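Local coordinates for N-acetyltransferase family protein (PDB 3LNB) that transfers acetyl groups from acetyl-coenzyme A to arylamines, inactivating the antibacterial drug sulfamethoxazole, and holds coenzyme A in this crystal, at residues 38-43 with 48-53; 182-185 with 191-194. The protein carries 1 engineered substitution. One frame throughout, in Å; residues are numbered along the deposited sequence.

In the fold
From the N terminus the chain enters helix 34-42 and turns back at once: contact 1 closes the short loop that follows, bringing K48 and I50 of the returning loop against F40 of that helix before helix 55-65 begins. The chain then runs through the helical part and most of the eight-stranded antiparallel sheet before contact 2 opens. That contact closes the connection between strands 177-182 and 191-196, neighbours in this sheet. The two loops follow one another, neither nested nor crossed. The centres of contact 1 and contact 2 lie about 30 Å apart, and the nearest atoms of contact 1 and contact 2 about 15 Å apart. Contact 1 belongs to the N-terminal helices and contact 2 to the sheet, with no direct touch between them.

Contact 1 of 2, residues 38-43 with 48-53. With FMT (formic acid), chain D.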
ATOM      1  N   GLU A  38      -1.181   7.693 -17.845  1.00 18.59           N
ATOM      2  CA  GLU A  38       0.040   7.089 -17.318  1.00 19.41           C
ATOM      3  C   GLU A  38      -0.281   5.935 -16.384  1.00 17.74           C
ATOM      4  O   GLU A  38       0.440   4.934 -16.339  1.00 17.23           O
ATOM      5  CB  GLU A  38       0.876   8.120 -16.556  1.00 19.50           C
ATOM      6  CG  GLU A  38       1.479   9.234 -17.405  1.00 22.77           C
ATOM      7  CD  GLU A  38       2.435   8.719 -18.473  1.00 26.09           C
ATOM      8  OE1 GLU A  38       3.236   7.805 -18.185  1.00 24.29           O
ATOM      9  OE2 GLU A  38       2.394   9.243 -19.604  1.00 30.11           O
ATOM     10  N   PHE A  39      -1.359   6.084 -15.624  1.00 16.94           N
ATOM     11  CA  PHE A  39      -1.759   5.049 -14.680  1.00 16.69           C
ATOM     12  C   PHE A  39      -2.050   3.753 -15.436  1.00 16.42           C
ATOM     13  O   PHE A  39      -1.503   2.703 -15.106  1.00 15.07           O
ATOM     14  CB  PHE A  39      -3.002   5.493 -13.901  1.00 16.85           C
ATOM     15  CG  PHE A  39      -3.249   4.696 -12.656  1.00 17.32           C
ATOM     16  CD1 PHE A  39      -2.555   4.981 -11.486  1.00 16.47           C
ATOM     17  CD2 PHE A  39      -4.157   3.643 -12.658  1.00 16.64           C
ATOM     18  CE1 PHE A  39      -2.759   4.228 -10.335  1.00 18.03           C
ATOM     19  CE2 PHE A  39      -4.370   2.885 -11.514  1.00 17.17           C
ATOM     20  CZ  PHE A  39      -3.671   3.175 -10.350  1.00 15.98           C
ATOM     21  N   PHE A  40      -2.913   3.845 -16.449  1.00 15.63           N
ATOM     22  CA  PHE A  40      -3.290   2.695 -17.272  1.00 16.62           C
ATOM     23  C   PHE A  40      -2.069   2.004 -17.879  1.00 16.25           C
ATOM     24  O   PHE A  40      -1.979   0.778 -17.890  1.00 15.50           O
ATOM     25  CB  PHE A  40      -4.227   3.141 -18.401  1.00 15.77           C
ATOM     26  CG  PHE A  40      -5.624   3.454 -17.948  1.00 15.87           C
ATOM     27  CD1 PHE A  40      -6.231   4.651 -18.315  1.00 17.86           C
ATOM     28  CD2 PHE A  40      -6.343   2.548 -17.177  1.00 15.77           C
ATOM     29  CE1 PHE A  40      -7.531   4.942 -17.921  1.00 16.71           C
ATOM     30  CE2 PHE A  40      -7.648   2.830 -16.778  1.00 16.43           C
ATOM     31  CZ  PHE A  40      -8.242   4.031 -17.152  1.00 16.48           C
ATOM     32  N   LYS A  41      -1.136   2.806 -18.387  1.00 17.12           N
ATOM     33  CA  LYS A  41       0.083   2.284 -19.001  1.00 18.40           C
ATOM     34  C   LYS A  41       0.935   1.504 -17.999  1.00 18.47           C
ATOM     35  O   LYS A  41       1.337   0.366 -18.261  1.00 19.21           O
ATOM     36  CB  LYS A  41       0.906   3.438 -19.581  1.00 18.35           C
ATOM     37  CG  LYS A  41       2.245   3.016 -20.174  1.00 21.99           C
ATOM     38  CD  LYS A  41       3.071   4.221 -20.612  1.00 22.99           C
ATOM     39  CE  LYS A  41       4.413   3.790 -21.204  1.00 24.21           C
ATOM     40  NZ  LYS A  41       5.230   4.965 -21.622  1.00 25.28           N
ATOM     41  N   ARG A  42       1.205   2.114 -16.851  1.00 16.95           N
ATOM     42  CA  ARG A  42       2.019   1.473 -15.825  1.00 16.97           C
ATOM     43  C   ARG A  42       1.421   0.157 -15.344  1.00 17.93           C
ATOM     44  O   ARG A  42       2.128  -0.840 -15.218  1.00 18.08           O
ATOM     45  CB  ARG A  42       2.191   2.408 -14.626  1.00 15.38           C
ATOM     46  CG  ARG A  42       3.008   1.837 -13.465  1.00 14.81           C
ATOM     47  CD  ARG A  42       4.511   1.853 -13.739  1.00 16.06           C
ATOM     48  NE  ARG A  42       5.273   1.703 -12.501  1.00 17.80           N
ATOM     49  CZ  ARG A  42       5.981   0.622 -12.169  1.00 18.39           C
ATOM     50  NH1 ARG A  42       6.636   0.590 -11.015  1.00 16.66           N
ATOM     51  NH2 ARG A  42       6.048  -0.417 -12.989  1.00 16.29           N
ATOM     52  N   LEU A  43       0.119   0.161 -15.071  1.00 17.80           N
ATOM     53  CA  LEU A  43      -0.546  -1.038 -14.571  1.00 20.18           C
ATOM     54  C   LEU A  43      -1.003  -1.987 -15.670  1.00 20.76           C
ATOM     55  O   LEU A  43      -1.720  -2.953 -15.406  1.00 20.50           O
ATOM     56  CB  LEU A  43      -1.726  -0.658 -13.669  1.00 20.25           C
ATOM     57  CG  LEU A  43      -1.372   0.018 -12.333  1.00 22.57           C
ATOM     58  CD1 LEU A  43      -0.519  -0.923 -11.499  1.00 21.45           C
ATOM     59  CD2 LEU A  43      -0.611   1.327 -12.576  1.00 23.03           C
ATOM     60  N   LYS A  48      -9.973   2.693 -20.198  1.00 19.03           N
ATOM     61  CA  LYS A  48     -11.415   2.438 -20.269  1.00 17.79           C
ATOM     62  C   LYS A  48     -12.096   3.121 -19.089  1.00 18.72           C
ATOM     63  O   LYS A  48     -11.420   3.624 -18.191  1.00 18.26           O
ATOM     64  CB  LYS A  48     -11.684   0.931 -20.203  1.00 17.13           C
ATOM     65  CG  LYS A  48     -11.285   0.288 -18.876  1.00 19.30           C
ATOM     66  CD  LYS A  48     -11.539  -1.224 -18.869  1.00 21.22           C
ATOM     67  CE  LYS A  48     -11.044  -1.864 -17.567  1.00 21.02           C
ATOM     68  NZ  LYS A  48     -11.292  -3.331 -17.517  1.00 22.12           N
ATOM     69  N   GLU A  49     -13.427   3.157 -19.085  1.00 19.04           N
ATOM     70  CA  GLU A  49     -14.120   3.776 -17.964  1.00 19.03           C
ATOM     71  C   GLU A  49     -13.976   2.812 -16.805  1.00 20.16           C
ATOM     72  O   GLU A  49     -14.178   1.611 -16.972  1.00 19.98           O
ATOM     73  CB  GLU A  49     -15.616   3.980 -18.239  1.00 19.07           C
ATOM     74  CG  GLU A  49     -16.357   4.491 -16.990  1.00 19.53           C
ATOM     75  CD  GLU A  49     -17.856   4.647 -17.178  1.00 22.43           C
ATOM     76  OE1 GLU A  49     -18.504   5.256 -16.294  1.00 22.71           O
ATOM     77  OE2 GLU A  49     -18.392   4.158 -18.196  1.00 23.91           O
ATOM     78  N   ILE A  50     -13.634   3.329 -15.631  1.00 18.73           N
ATOM     79  CA  ILE A  50     -13.478   2.475 -14.468  1.00 18.41           C
ATOM     80  C   ILE A  50     -14.691   2.561 -13.563  1.00 18.76           C
ATOM     81  O   ILE A  50     -15.028   3.639 -13.074  1.00 19.73           O
ATOM     82  CB  ILE A  50     -12.238   2.862 -13.650  1.00 18.04           C
ATOM     83  CG1 ILE A  50     -10.982   2.666 -14.499  1.00 17.73           C
ATOM     84  CG2 ILE A  50     -12.167   2.014 -12.388  1.00 15.34           C
ATOM     85  CD1 ILE A  50     -10.818   1.253 -15.019  1.00 18.16           C
ATOM     86  N   THR A  51     -15.347   1.425 -13.342  1.00 17.69           N
ATOM     87  CA  THR A  51     -16.516   1.392 -12.481  1.00 18.46           C
ATOM     88  C   THR A  51     -16.178   0.621 -11.211  1.00 17.96           C
ATOM     89  O   THR A  51     -15.083   0.064 -11.079  1.00 17.23           O
ATOM     90  CB  THR A  51     -17.720   0.713 -13.180  1.00 19.26           C
ATOM     91  OG1 THR A  51     -17.402  -0.656 -13.471  1.00 21.55           O
ATOM     92  CG2 THR A  51     -18.065   1.446 -14.478  1.00 20.89           C
ATOM     93  N   PHE A  52     -17.121   0.584 -10.281  1.00 17.03           N
ATOM     94  CA  PHE A  52     -16.912  -0.112  -9.022  1.00 17.87           C
ATOM     95  C   PHE A  52     -16.395  -1.537  -9.215  1.00 18.30           C
ATOM     96  O   PHE A  52     -15.436  -1.959  -8.557  1.00 16.80           O
ATOM     97  CB  PHE A  52     -18.210  -0.148  -8.223  1.00 18.78           C
ATOM     98  CG  PHE A  52     -18.081  -0.840  -6.898  1.00 18.97           C
ATOM     99  CD1 PHE A  52     -17.446  -0.214  -5.831  1.00 18.75           C
ATOM    100  CD2 PHE A  52     -18.579  -2.123  -6.722  1.00 20.29           C
ATOM    101  CE1 PHE A  52     -17.310  -0.861  -4.606  1.00 19.27           C
ATOM    102  CE2 PHE A  52     -18.450  -2.782  -5.499  1.00 19.80           C
ATOM    103  CZ  PHE A  52     -17.815  -2.151  -4.442  1.00 20.19           C
ATOM    104  N   ASN A  53     -17.025  -2.278 -10.119  1.00 18.52           N
ATOM    105  CA  ASN A  53     -16.622  -3.650 -10.364  1.00 20.76           C
ATOM    106  C   ASN A  53     -15.212  -3.774 -10.916  1.00 19.24           C
ATOM    107  O   ASN A  53     -14.655  -4.860 -10.916  1.00 19.75           O
ATOM    108  CB  ASN A  53     -17.616  -4.355 -11.301  1.00 23.90           C
ATOM    109  CG  ASN A  53     -18.980  -4.580 -10.652  1.00 26.52           C
ATOM    110  OD1 ASN A  53     -19.127  -4.486  -9.429  1.00 27.68           O
ATOM    111  ND2 ASN A  53     -19.980  -4.894 -11.468  1.00 27.97           N
TER
HETATM  112  C   FMT D1003     -13.385   7.275 -15.759  1.00 27.03           C
HETATM  113  O1  FMT D1003     -12.426   7.689 -16.381  1.00 27.75           O
HETATM  114  O2  FMT D1003     -13.437   5.988 -15.372  1.00 23.61           O
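F40 meets K48 and I50 where the first modelled helix of the N-terminal helical part, 34-42, gives way to a loop that folds back over its flank. F39 sets this helix against I58 and M62 of helix 55-65, and L43 CD2 packs over the centre of one face of the F39 ring. F40 carries the whole contact on the helix side. Its CG lies anti to the carbonyl carbon (chi1 -74°), which sends the ring out from the helix to the loop backbone. K48 N lies over one ring face, and F40 CZ comes within 3.4 Å of K48 O. At the rim, F40 CE2 meets I50 CD1 at 4.0 Å, the methyl lying in the ring plane; the two side chains approach from opposite directions. F40 is buried, and F109 meets its ring edge-to-face. No hydrogen bond joins the two segments, which meet through this one ring. At L43 the helix has ended. On the loop, K48 sends its amine away from F40 to a salt bridge with E57. I50 N gives a hydrogen bond to O2 of a formic acid, a molecule probably from the crystallisation liquor and also bonded to Q36 NE2: I50 N and formic acid O2 lie 2.7 Å apart, with a nearly straight N-H...O angle of 173°.

Contact 2 of 2, residues 182-185 with 191-194; sequences RKRT and HILE
R182 and I192 form an antiparallel hydrogen-bonded pair, the last rung before the chain leaves strand 177-182. Two backbone bonds join them: R182 N to I192 O at 3.1 Å and I192 N to R182 O at 2.9 Å. R182 O also receives a CA-H...O contact from H191 CA. Beyond this pair the strand pairing stops, and R184 N makes a weak bond back to R182 O.

Apolar contact follows the same pair. R182 CB lies 3.9 Å from I192 CG1, and R184 CG comes within 4.3 Å of I192 CD1. The CG1 branch of I192 stands between the backbone N and the carbonyl carbon (chi1 60°), which brings it up against R182.

A CH-pi contact joins K183 to H191. K183 CG lies over one face of the H191 imidazole, offset toward the rim, 4.0 Å from the ring centroid and 19° off its normal. The two side chains run at a slant to each other; F221 and F167 also meet this ring.

Among the polar groups, R184 NH2 gives a 3.0 Å bond to K183 O, which lies in the guanidinium plane, whereas the donor stands well above the carbonyl plane. R182 and E194 make no direct ion pair: R182 NH1 bonds to G169 O, and E194 OE1 forms a salt bridge with R180.

Paired strands joined by a loop that leaves the sheet in this way make a beta hairpin, here of strands 177-182 and 191-196, next to the outermost strand 172-174 of the eight-stranded antiparallel sheet.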
ATOM      1  N   ARG A 182     -14.359  -3.722  11.054  1.00 13.04           N
ATOM      2  CA  ARG A 182     -15.185  -3.699  12.248  1.00 14.46           C
ATOM      3  C   ARG A 182     -15.105  -2.308  12.866  1.00 15.68           C
ATOM      4  O   ARG A 182     -14.023  -1.709  12.948  1.00 14.40           O
ATOM      5  CB  ARG A 182     -14.701  -4.744  13.262  1.00 15.71           C
ATOM      6  CG  ARG A 182     -15.003  -6.191  12.884  1.00 14.54           C
ATOM      7  CD  ARG A 182     -16.490  -6.491  13.018  1.00 13.56           C
ATOM      8  NE  ARG A 182     -16.794  -7.909  12.837  1.00 12.99           N
ATOM      9  CZ  ARG A 182     -16.801  -8.536  11.663  1.00 12.52           C
ATOM     10  NH1 ARG A 182     -16.513  -7.875  10.550  1.00 11.40           N
ATOM     11  NH2 ARG A 182     -17.115  -9.825  11.599  1.00 13.04           N
ATOM     12  N   LYS A 183     -16.254  -1.784  13.272  1.00 14.73           N
ATOM     13  CA  LYS A 183     -16.297  -0.480  13.898  1.00 15.62           C
ATOM     14  C   LYS A 183     -16.098  -0.734  15.384  1.00 15.75           C
ATOM     15  O   LYS A 183     -17.046  -1.000  16.115  1.00 15.83           O
ATOM     16  CB  LYS A 183     -17.646   0.197  13.653  1.00 16.41           C
ATOM     17  CG  LYS A 183     -17.722   1.615  14.189  1.00 18.00           C
ATOM     18  CD  LYS A 183     -18.986   2.305  13.712  1.00 20.54           C
ATOM     19  CE  LYS A 183     -19.028   3.748  14.161  1.00 21.27           C
ATOM     20  NZ  LYS A 183     -19.150   3.850  15.640  1.00 25.25           N
ATOM     21  N   ARG A 184     -14.847  -0.686  15.814  1.00 15.73           N
ATOM     22  CA  ARG A 184     -14.507  -0.911  17.207  1.00 15.20           C
ATOM     23  C   ARG A 184     -13.560   0.195  17.620  1.00 14.52           C
ATOM     24  O   ARG A 184     -12.589   0.485  16.927  1.00 15.67           O
ATOM     25  CB  ARG A 184     -13.815  -2.267  17.381  1.00 15.21           C
ATOM     26  CG  ARG A 184     -14.648  -3.468  16.946  1.00 18.34           C
ATOM     27  CD  ARG A 184     -15.704  -3.837  17.976  1.00 15.86           C
ATOM     28  NE  ARG A 184     -16.471  -5.018  17.581  1.00 16.91           N
ATOM     29  CZ  ARG A 184     -17.442  -5.024  16.668  1.00 19.66           C
ATOM     30  NH1 ARG A 184     -18.073  -6.158  16.382  1.00 18.39           N
ATOM     31  NH2 ARG A 184     -17.795  -3.902  16.050  1.00 17.70           N
ATOM     32  N   THR A 185     -13.854   0.822  18.746  1.00 15.31           N
ATOM     33  CA  THR A 185     -13.001   1.885  19.235  1.00 16.98           C
ATOM     34  C   THR A 185     -11.745   1.252  19.825  1.00 17.83           C
ATOM     35  O   THR A 185     -11.809   0.189  20.451  1.00 17.80           O
ATOM     36  CB  THR A 185     -13.714   2.708  20.324  1.00 18.04           C
ATOM     37  OG1 THR A 185     -14.942   3.229  19.807  1.00 18.64           O
ATOM     38  CG2 THR A 185     -12.835   3.861  20.772  1.00 18.28           C
ATOM     39  N   HIS A 191     -12.389   2.574  14.010  1.00 12.94           N
ATOM     40  CA  HIS A 191     -12.572   1.388  13.180  1.00 13.58           C
ATOM     41  C   HIS A 191     -11.254   0.629  13.092  1.00 13.54           C
ATOM     42  O   HIS A 191     -10.189   1.170  13.395  1.00 13.83           O
ATOM     43  CB  HIS A 191     -12.998   1.774  11.756  1.00 13.80           C
ATOM     44  CG  HIS A 191     -14.236   2.613  11.690  1.00 14.63           C
ATOM     45  ND1 HIS A 191     -14.349   3.831  12.327  1.00 15.17           N
ATOM     46  CD2 HIS A 191     -15.407   2.421  11.036  1.00 15.52           C
ATOM     47  CE1 HIS A 191     -15.535   4.353  12.068  1.00 15.01           C
ATOM     48  NE2 HIS A 191     -16.196   3.519  11.287  1.00 16.02           N
ATOM     49  N   ILE A 192     -11.339  -0.624  12.666  1.00 13.04           N
ATOM     50  CA  ILE A 192     -10.162  -1.457  12.515  1.00 13.87           C
ATOM     51  C   ILE A 192     -10.325  -2.357  11.307  1.00 14.33           C
ATOM     52  O   ILE A 192     -11.439  -2.646  10.869  1.00 14.02           O
ATOM     53  CB  ILE A 192      -9.929  -2.391  13.740  1.00 14.99           C
ATOM     54  CG1 ILE A 192     -11.141  -3.312  13.934  1.00 15.94           C
ATOM     55  CG2 ILE A 192      -9.669  -1.575  14.995  1.00 13.22           C
ATOM     56  CD1 ILE A 192     -10.940  -4.370  15.004  1.00 16.30           C
ATOM     57  N   LEU A 193      -9.197  -2.767  10.754  1.00 14.01           N
ATOM     58  CA  LEU A 193      -9.191  -3.708   9.658  1.00 14.88           C
ATOM     59  C   LEU A 193      -8.488  -4.883  10.317  1.00 14.53           C
ATOM     60  O   LEU A 193      -7.355  -4.748  10.781  1.00 13.38           O
ATOM     61  CB  LEU A 193      -8.373  -3.202   8.470  1.00 13.91           C
ATOM     62  CG  LEU A 193      -8.154  -4.262   7.376  1.00 17.29           C
ATOM     63  CD1 LEU A 193      -7.818  -3.605   6.057  1.00 18.70           C
ATOM     64  CD2 LEU A 193      -7.041  -5.214   7.790  1.00 20.14           C
ATOM     65  N   GLU A 194      -9.173  -6.014  10.403  1.00 13.68           N
ATOM     66  CA  GLU A 194      -8.583  -7.204  10.997  1.00 14.46           C
ATOM     67  C   GLU A 194      -8.207  -8.137   9.863  1.00 14.77           C
ATOM     68  O   GLU A 194      -8.731  -8.011   8.755  1.00 14.86           O
ATOM     69  CB  GLU A 194      -9.573  -7.901  11.929  1.00 14.69           C
ATOM     70  CG  GLU A 194      -9.885  -7.117  13.185  1.00 17.17           C
ATOM     71  CD  GLU A 194     -10.547  -7.976  14.249  1.00 17.87           C
ATOM     72  OE1 GLU A 194     -11.676  -8.457  14.016  1.00 19.36           O
ATOM     73  OE2 GLU A 194      -9.929  -8.171  15.315  1.00 16.16           O
TER